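Local coordinates for protein putative cathepsin d (Ixodes ricinus, PDB 5N7N) that probably cleaves proteins internally as a pepsin-like aspartic endopeptidase of the cathepsin D type, here in its zymogen form, at residues Ile4-Phe9 and Val180-Asp185; Pro31-Leu36 and Ile99-Gly104; Asn63-Ser68 and Asp144-Leu149. All coordinates share one frame; numbering follows the deposited sequence.

Interaction 1: residues Ile4-Phe9 and Val180-Asp185; sequences IPLTRF and VYLNRD. Unlike the reference sequence in segment 180-185: Leu182 (reference Arg).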
# COMPACT_ATOMS: atom_id res chain seq x y z
N ILE A 4 -14.89 -5.52 -3.51
CA ILE A 4 -14.87 -4.21 -2.82
C ILE A 4 -14.30 -3.10 -3.71
O ILE A 4 -13.20 -3.23 -4.24
CB ILE A 4 -14.18 -4.29 -1.41
CG1 ILE A 4 -15.24 -4.13 -0.32
CG2 ILE A 4 -13.16 -3.17 -1.15
CD1 ILE A 4 -16.37 -5.14 -0.34
N PRO A 5 -15.07 -2.00 -3.86
CA PRO A 5 -14.61 -0.92 -4.71
C PRO A 5 -13.70 0.03 -3.94
O PRO A 5 -13.99 0.41 -2.80
CB PRO A 5 -15.92 -0.22 -5.11
CG PRO A 5 -16.88 -0.50 -3.99
CD PRO A 5 -16.32 -1.63 -3.16
N LEU A 6 -12.60 0.42 -4.58
CA LEU A 6 -11.64 1.33 -3.99
C LEU A 6 -11.79 2.75 -4.55
O LEU A 6 -12.12 2.96 -5.73
CB LEU A 6 -10.22 0.82 -4.23
CG LEU A 6 -9.88 -0.51 -3.56
CD1 LEU A 6 -8.48 -0.96 -3.95
CD2 LEU A 6 -9.99 -0.36 -2.04
N THR A 7 -11.56 3.73 -3.68
CA THR A 7 -11.52 5.13 -4.06
C THR A 7 -10.11 5.66 -3.86
O THR A 7 -9.47 5.38 -2.84
CB THR A 7 -12.52 5.96 -3.26
OG1 THR A 7 -13.80 5.31 -3.31
CG2 THR A 7 -12.64 7.37 -3.84
N ARG A 8 -9.65 6.43 -4.84
CA ARG A 8 -8.32 7.04 -4.83
C ARG A 8 -8.48 8.47 -4.34
O ARG A 8 -9.45 9.13 -4.68
CB ARG A 8 -7.72 7.04 -6.25
CG ARG A 8 -6.21 7.20 -6.29
CD ARG A 8 -5.70 7.56 -7.67
NE ARG A 8 -5.69 9.02 -7.84
CZ ARG A 8 -4.64 9.82 -7.64
NH1 ARG A 8 -3.45 9.35 -7.27
NH2 ARG A 8 -4.79 11.14 -7.81
N PHE A 9 -7.53 8.93 -3.53
CA PHE A 9 -7.50 10.32 -3.06
C PHE A 9 -6.06 10.81 -3.00
O PHE A 9 -5.13 10.03 -2.88
CB PHE A 9 -8.13 10.44 -1.66
CG PHE A 9 -7.39 9.68 -0.58
CD1 PHE A 9 -7.67 8.33 -0.35
CD2 PHE A 9 -6.42 10.30 0.19
CE1 PHE A 9 -7.00 7.62 0.63
CE2 PHE A 9 -5.73 9.60 1.16
CZ PHE A 9 -6.02 8.26 1.39
N VAL A 180 -6.02 -7.39 -6.86
CA VAL A 180 -6.07 -5.94 -6.68
C VAL A 180 -5.87 -5.19 -7.99
O VAL A 180 -4.85 -5.34 -8.66
CB VAL A 180 -5.05 -5.46 -5.62
CG1 VAL A 180 -5.03 -3.94 -5.54
CG2 VAL A 180 -5.39 -6.04 -4.27
N TYR A 181 -6.88 -4.38 -8.31
CA TYR A 181 -6.88 -3.51 -9.46
C TYR A 181 -6.77 -2.09 -8.95
O TYR A 181 -7.64 -1.63 -8.22
CB TYR A 181 -8.20 -3.69 -10.21
CG TYR A 181 -8.45 -2.68 -11.30
CD1 TYR A 181 -7.59 -2.57 -12.39
CD2 TYR A 181 -9.56 -1.83 -11.24
CE1 TYR A 181 -7.82 -1.65 -13.40
CE2 TYR A 181 -9.80 -0.90 -12.24
CZ TYR A 181 -8.93 -0.81 -13.32
OH TYR A 181 -9.18 0.11 -14.30
N LEU A 182 -5.69 -1.40 -9.32
CA LEU A 182 -5.49 -0.00 -8.95
C LEU A 182 -5.52 0.88 -10.18
O LEU A 182 -4.67 0.74 -11.06
CB LEU A 182 -4.15 0.19 -8.25
CG LEU A 182 -3.98 -0.51 -6.91
CD1 LEU A 182 -2.62 -0.13 -6.35
CD2 LEU A 182 -5.08 -0.16 -5.92
N ASN A 183 -6.49 1.78 -10.21
CA ASN A 183 -6.59 2.80 -11.23
C ASN A 183 -5.98 4.12 -10.73
O ASN A 183 -6.53 4.77 -9.84
CB ASN A 183 -8.05 2.99 -11.61
CG ASN A 183 -8.22 3.68 -12.93
OD1 ASN A 183 -8.10 4.89 -13.02
ND2 ASN A 183 -8.48 2.90 -13.98
N ARG A 184 -4.84 4.51 -11.30
CA ARG A 184 -4.14 5.76 -10.90
C ARG A 184 -4.74 7.00 -11.57
O ARG A 184 -4.45 8.12 -11.15
CB ARG A 184 -2.64 5.69 -11.20
CG ARG A 184 -1.97 4.38 -10.82
CD ARG A 184 -0.68 4.56 -10.04
NE ARG A 184 0.32 5.36 -10.73
CZ ARG A 184 0.74 6.58 -10.38
NH1 ARG A 184 0.27 7.22 -9.30
NH2 ARG A 184 1.66 7.19 -11.13
N ASP A 185 -5.54 6.78 -12.62
CA ASP A 185 -6.23 7.85 -13.37
C ASP A 185 -7.08 8.69 -12.41
O ASP A 185 -7.85 8.13 -11.62
CB ASP A 185 -7.13 7.20 -14.45
CG ASP A 185 -7.51 8.16 -15.58
OD1 ASP A 185 -7.92 9.31 -15.33
OD2 ASP A 185 -7.44 7.71 -16.75
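Leu6 lies opposite Leu182 and Arg8 opposite Arg184 in the backbone register, the second pair just past the end of strand 177-182, in two segments that run in the same general direction without being direct neighbours. The CA atoms of Leu6 and Leu182 are 8.0 Å apart, and those of Arg8 and Arg184 7.5 Å. Such gaps are too wide for strand pairing, and the backbones share no hydrogen bonds. Instead, strands 2-8 and 177-182 each pair antiparallel with strand 192-196, and the contact is made by side chains reaching across. Leu6 turns its CB toward 180-185, and its CD1 touches CD2 of Leu182 at 4.0 Å, two branch ends meeting at a slant. Farther along, the extended chi1 (-160°) and chi2 of Arg8 carry CD to 3.6 Å from Asn183 O, and the bend at chi3 then turns the guanidinium so that one face meets a carbonyl: Arg184 O lies 3.6 Å from Arg8 NE, offset toward the rim, a polar contact without hydrogen-bond geometry. The Arg184 guanidinium leads elsewhere, with NH2 bonded to Asp307 O. Within its own segment, Asn183 ND2 donates to Tyr181 OH (2.9 Å), while Ser188 binds Asn183 OD1; both ends of the amide are therefore held. This topology is consistent with the interdomain sheet of pepsin-like zymogens, in which an N-terminal propeptide strand lies beside strands of the enzyme body.

Interaction 2: residues Pro31-Leu36 and Ile99-Gly104; sequences PLVNLL and IVYGSG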
# COMPACT_ATOMS: atom_id res chain seq x y z
N PRO A 31 9.98 -1.98 6.67
CA PRO A 31 8.85 -1.27 6.10
C PRO A 31 7.79 -1.00 7.15
O PRO A 31 7.46 -1.88 7.95
CB PRO A 31 8.33 -2.24 5.03
CG PRO A 31 9.53 -3.04 4.67
CD PRO A 31 10.20 -3.26 5.99
N LEU A 32 7.30 0.24 7.14
CA LEU A 32 6.29 0.74 8.06
C LEU A 32 5.12 1.31 7.27
O LEU A 32 5.29 1.88 6.19
CB LEU A 32 6.84 1.87 8.93
CG LEU A 32 7.99 1.60 9.90
CD1 LEU A 32 8.29 2.90 10.63
CD2 LEU A 32 7.67 0.46 10.87
N VAL A 33 3.93 1.20 7.86
CA VAL A 33 2.77 1.93 7.37
C VAL A 33 3.04 3.40 7.63
O VAL A 33 3.60 3.76 8.67
CB VAL A 33 1.49 1.52 8.13
CG1 VAL A 33 0.27 2.24 7.57
CG2 VAL A 33 1.28 0.02 8.03
N ASN A 34 2.67 4.24 6.67
CA ASN A 34 2.74 5.68 6.84
C ASN A 34 1.46 6.31 6.31
O ASN A 34 1.18 6.27 5.12
CB ASN A 34 3.98 6.25 6.15
CG ASN A 34 4.32 7.65 6.63
OD1 ASN A 34 3.45 8.51 6.75
ND2 ASN A 34 5.60 7.91 6.87
N LEU A 35 0.68 6.90 7.21
CA LEU A 35 -0.62 7.48 6.89
C LEU A 35 -0.52 8.71 6.00
O LEU A 35 -1.49 9.07 5.35
CB LEU A 35 -1.39 7.81 8.18
CG LEU A 35 -1.60 6.67 9.17
CD1 LEU A 35 -2.41 7.12 10.38
CD2 LEU A 35 -2.28 5.49 8.51
N LEU A 36 0.64 9.35 5.94
CA LEU A 36 0.86 10.43 4.99
C LEU A 36 0.89 9.96 3.53
O LEU A 36 0.67 10.78 2.64
CB LEU A 36 2.18 11.17 5.29
CG LEU A 36 2.33 11.76 6.70
CD1 LEU A 36 3.69 12.41 6.87
CD2 LEU A 36 1.22 12.76 6.97
N ILE A 99 1.50 -0.06 17.73
CA ILE A 99 2.11 -0.30 16.43
C ILE A 99 2.96 0.91 16.08
O ILE A 99 2.52 2.06 16.21
CB ILE A 99 1.09 -0.51 15.28
CG1 ILE A 99 -0.23 -1.17 15.73
CG2 ILE A 99 1.74 -1.37 14.20
CD1 ILE A 99 -1.36 -1.07 14.72
N VAL A 100 4.18 0.63 15.62
CA VAL A 100 5.10 1.64 15.16
C VAL A 100 4.75 1.95 13.72
O VAL A 100 4.80 1.06 12.87
CB VAL A 100 6.57 1.17 15.29
CG1 VAL A 100 7.56 2.17 14.68
CG2 VAL A 100 6.92 0.94 16.76
N TYR A 101 4.35 3.19 13.46
CA TYR A 101 4.10 3.71 12.11
C TYR A 101 5.09 4.82 11.79
O TYR A 101 5.51 5.58 12.66
CB TYR A 101 2.68 4.28 12.01
CG TYR A 101 1.59 3.29 11.70
CD1 TYR A 101 1.70 1.94 12.04
CD2 TYR A 101 0.41 3.71 11.10
CE1 TYR A 101 0.68 1.04 11.77
CE2 TYR A 101 -0.62 2.82 10.82
CZ TYR A 101 -0.48 1.49 11.16
OH TYR A 101 -1.48 0.61 10.89
N GLY A 102 5.42 4.94 10.50
CA GLY A 102 6.27 6.03 10.01
C GLY A 102 5.70 7.41 10.31
O GLY A 102 6.46 8.37 10.46
N SER A 103 4.37 7.51 10.40
CA SER A 103 3.67 8.76 10.71
C SER A 103 3.43 9.02 12.22
O SER A 103 2.77 10.01 12.56
CB SER A 103 2.35 8.82 9.92
OG SER A 103 1.70 7.55 9.87
N GLY A 104 3.97 8.19 13.12
CA GLY A 104 3.66 8.26 14.56
C GLY A 104 2.82 7.07 15.00
O GLY A 104 2.00 6.56 14.23
O HOH W 1 3.73 -0.34 10.64
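Val33 and Tyr101 meet through two torsions: Tyr101 places CG anti to its carbonyl carbon (chi1 -85°), which brings the ring under Val33 CB, and Val33 chi1 (-178°) sends CG1 over CE2. The valine sits on one face of the phenol, its CB 3.5 Å from the ring centroid, a CH-pi contact with CG1 reaching CE2 at 3.4 Å. Leu35 CD2 comes instead to the edge of the ring, 3.9 Å from Tyr101 CE2. Ser103 swings OG between its own N and carbonyl carbon, where it accepts a nearly straight bond from Leu35 N (2.9 Å, 165°). Backbone joins backbone through Gly102 N and Val33 O at 2.8 Å, and one water accepts from Val33 N while donating to Val100 O. Asn34 OD1 closes an Asx turn by accepting from Leu36 N at 3.0 Å, and its ND2 binds Tyr28 OH. The type I turn Tyr101-Gly104 tips the hairpin of strands 91-99 and 106-117, as in the flap of pepsin-like proteases. With Val33 about 4 Å, side chain to side chain, from the predicted catalytic Asp58, segment 31-36 lies under that flap in the active-site cleft, consistent with a zymogen propeptide blocking access.

Interaction 3: residues Asn63-Ser68 and Asp144-Leu149; sequences NLWLPS and DGILGL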
# COMPACT_ATOMS: atom_id res chain seq x y z
N ASN A 63 -2.80 -5.74 10.39
CA ASN A 63 -3.73 -5.39 11.46
C ASN A 63 -4.98 -4.71 10.94
O ASN A 63 -4.92 -3.94 9.97
CB ASN A 63 -3.05 -4.44 12.44
CG ASN A 63 -1.83 -5.06 13.07
OD1 ASN A 63 -1.92 -6.15 13.64
ND2 ASN A 63 -0.68 -4.37 12.98
N LEU A 64 -6.10 -4.99 11.59
CA LEU A 64 -7.33 -4.21 11.44
C LEU A 64 -7.46 -3.27 12.66
O LEU A 64 -7.52 -3.76 13.79
CB LEU A 64 -8.55 -5.14 11.37
CG LEU A 64 -9.95 -4.52 11.41
CD1 LEU A 64 -10.21 -3.63 10.21
CD2 LEU A 64 -11.01 -5.60 11.48
N TRP A 65 -7.47 -1.96 12.43
CA TRP A 65 -7.83 -1.01 13.50
C TRP A 65 -8.72 0.13 13.02
O TRP A 65 -8.66 0.52 11.86
CB TRP A 65 -6.60 -0.46 14.19
CG TRP A 65 -5.71 0.45 13.38
CD1 TRP A 65 -4.55 0.10 12.77
CD2 TRP A 65 -5.88 1.85 13.14
NE1 TRP A 65 -3.99 1.18 12.16
CE2 TRP A 65 -4.79 2.27 12.36
CE3 TRP A 65 -6.86 2.80 13.51
CZ2 TRP A 65 -4.64 3.59 11.94
CZ3 TRP A 65 -6.73 4.09 13.08
CH2 TRP A 65 -5.62 4.49 12.30
N LEU A 66 -9.52 0.66 13.94
CA LEU A 66 -10.40 1.81 13.72
C LEU A 66 -10.41 2.71 14.95
O LEU A 66 -10.16 2.25 16.05
CB LEU A 66 -11.82 1.32 13.52
CG LEU A 66 -12.02 0.47 12.28
CD1 LEU A 66 -13.21 -0.43 12.46
CD2 LEU A 66 -12.12 1.34 11.04
N PRO A 67 -10.73 4.01 14.76
CA PRO A 67 -10.88 4.89 15.93
C PRO A 67 -11.95 4.38 16.89
O PRO A 67 -13.00 3.96 16.45
CB PRO A 67 -11.30 6.23 15.30
CG PRO A 67 -10.74 6.16 13.91
CD PRO A 67 -10.95 4.74 13.50
N SER A 68 -11.65 4.37 18.17
CA SER A 68 -12.62 4.00 19.19
C SER A 68 -13.49 5.20 19.52
O SER A 68 -13.04 6.34 19.51
CB SER A 68 -11.92 3.56 20.47
OG SER A 68 -12.86 3.16 21.47
N ASP A 144 -10.65 6.11 7.87
CA ASP A 144 -10.76 6.01 9.31
C ASP A 144 -9.61 5.20 9.92
O ASP A 144 -8.95 5.64 10.85
CB ASP A 144 -12.11 5.37 9.65
CG ASP A 144 -13.27 6.20 9.13
OD1 ASP A 144 -13.24 7.44 9.31
OD2 ASP A 144 -14.20 5.64 8.52
N GLY A 145 -9.37 4.02 9.37
CA GLY A 145 -8.31 3.14 9.86
C GLY A 145 -7.69 2.32 8.75
O GLY A 145 -7.76 2.70 7.59
N ILE A 146 -7.05 1.21 9.12
CA ILE A 146 -6.41 0.31 8.18
C ILE A 146 -6.92 -1.10 8.38
O ILE A 146 -7.22 -1.49 9.51
CB ILE A 146 -4.87 0.30 8.33
CG1 ILE A 146 -4.29 1.63 7.85
CG2 ILE A 146 -4.21 -0.81 7.50
CD1 ILE A 146 -4.11 2.61 8.97
N LEU A 147 -7.04 -1.82 7.26
CA LEU A 147 -7.26 -3.25 7.22
C LEU A 147 -6.06 -3.89 6.49
O LEU A 147 -5.89 -3.72 5.27
CB LEU A 147 -8.57 -3.56 6.49
CG LEU A 147 -9.09 -5.01 6.48
CD1 LEU A 147 -10.59 -5.05 6.22
CD2 LEU A 147 -8.37 -5.87 5.45
N GLY A 148 -5.24 -4.61 7.25
CA GLY A 148 -4.02 -5.22 6.73
C GLY A 148 -4.28 -6.55 6.04
O GLY A 148 -5.08 -7.38 6.52
N LEU A 149 -3.61 -6.76 4.91
CA LEU A 149 -3.79 -7.98 4.11
C LEU A 149 -2.51 -8.80 4.01
O LEU A 149 -2.41 -9.73 3.20
CB LEU A 149 -4.30 -7.62 2.71
CG LEU A 149 -5.69 -6.97 2.67
CD1 LEU A 149 -5.89 -6.16 1.40
CD2 LEU A 149 -6.78 -8.01 2.82
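Trp65 spreads its indole over the backbone of Gly145 and Ile146. From CB the chain turns into the position between backbone N and carbonyl carbon (chi1 68°), which brings CG and the ring system back across strand 145-148. On the benzo side, the face carrying CE3 and CZ3 covers Gly145 CA; this carbon stands 3.8 Å from the centroid of the six-membered ring and 15° off its normal, a CH-pi contact. Ile146 N lies over the same face. At the far end CZ3 approaches Asp144 O at 3.5 Å, obliquely, with CH2 beside it. CE2 and NE1 border Ile146 CD1, although the modelled spacing to CZ2 is doubtfully short. NE1 finds its polar partner in Tyr101 OH.

The backbones beneath are antiparallel (axes 4.9 Å apart, 169°). Trp65 and Ile146 form a hydrogen-bonded pair: Trp65 N to Ile146 O is 3.0 Å, and the return bond from Ile146 N to Trp65 O is longer, 3.3 Å. A third bond runs from Gly148 N to Asn63 O (2.8 Å), its donor well above the carbonyl plane. Pro67 CD closes the other end against Asp144 O at 3.4 Å, and the Asp144 carboxylate is gripped by the backbone N atoms of Gln54 and His80.

On the face away from Trp65 and Ile146, Leu64 and Leu147 both pack on Ile44 of strand 40-46. Strand 64-67 continues to strand 120-130, while strand 145-148 lies parallel to strand 51-58, which ends at Asp58, in the manner of the psi-shaped core of pepsin-like lobes.

Along the chain the order is 4-9, 31-36, 63-68, 99-104, 144-149, 180-185: interaction 1 spans the other two, whereas interactions 2 and 3 interleave. The centres of interactions 2 and 3 are 13 Å apart, and they touch through the Tyr101-Trp65 bond and through Leu35 on Ile146. The flap turn is thereby tied to the strands beside the predicted catalytic Asp58. Interaction 1 stands apart, its centre 21 Å from interaction 2 and 18 Å from interaction 3, on strands flanking 192-196. The N-terminal region thus meets the enzyme body twice, beside strands 192-196 and 177-182 and in the cleft under the flap, as expected of a zymogen.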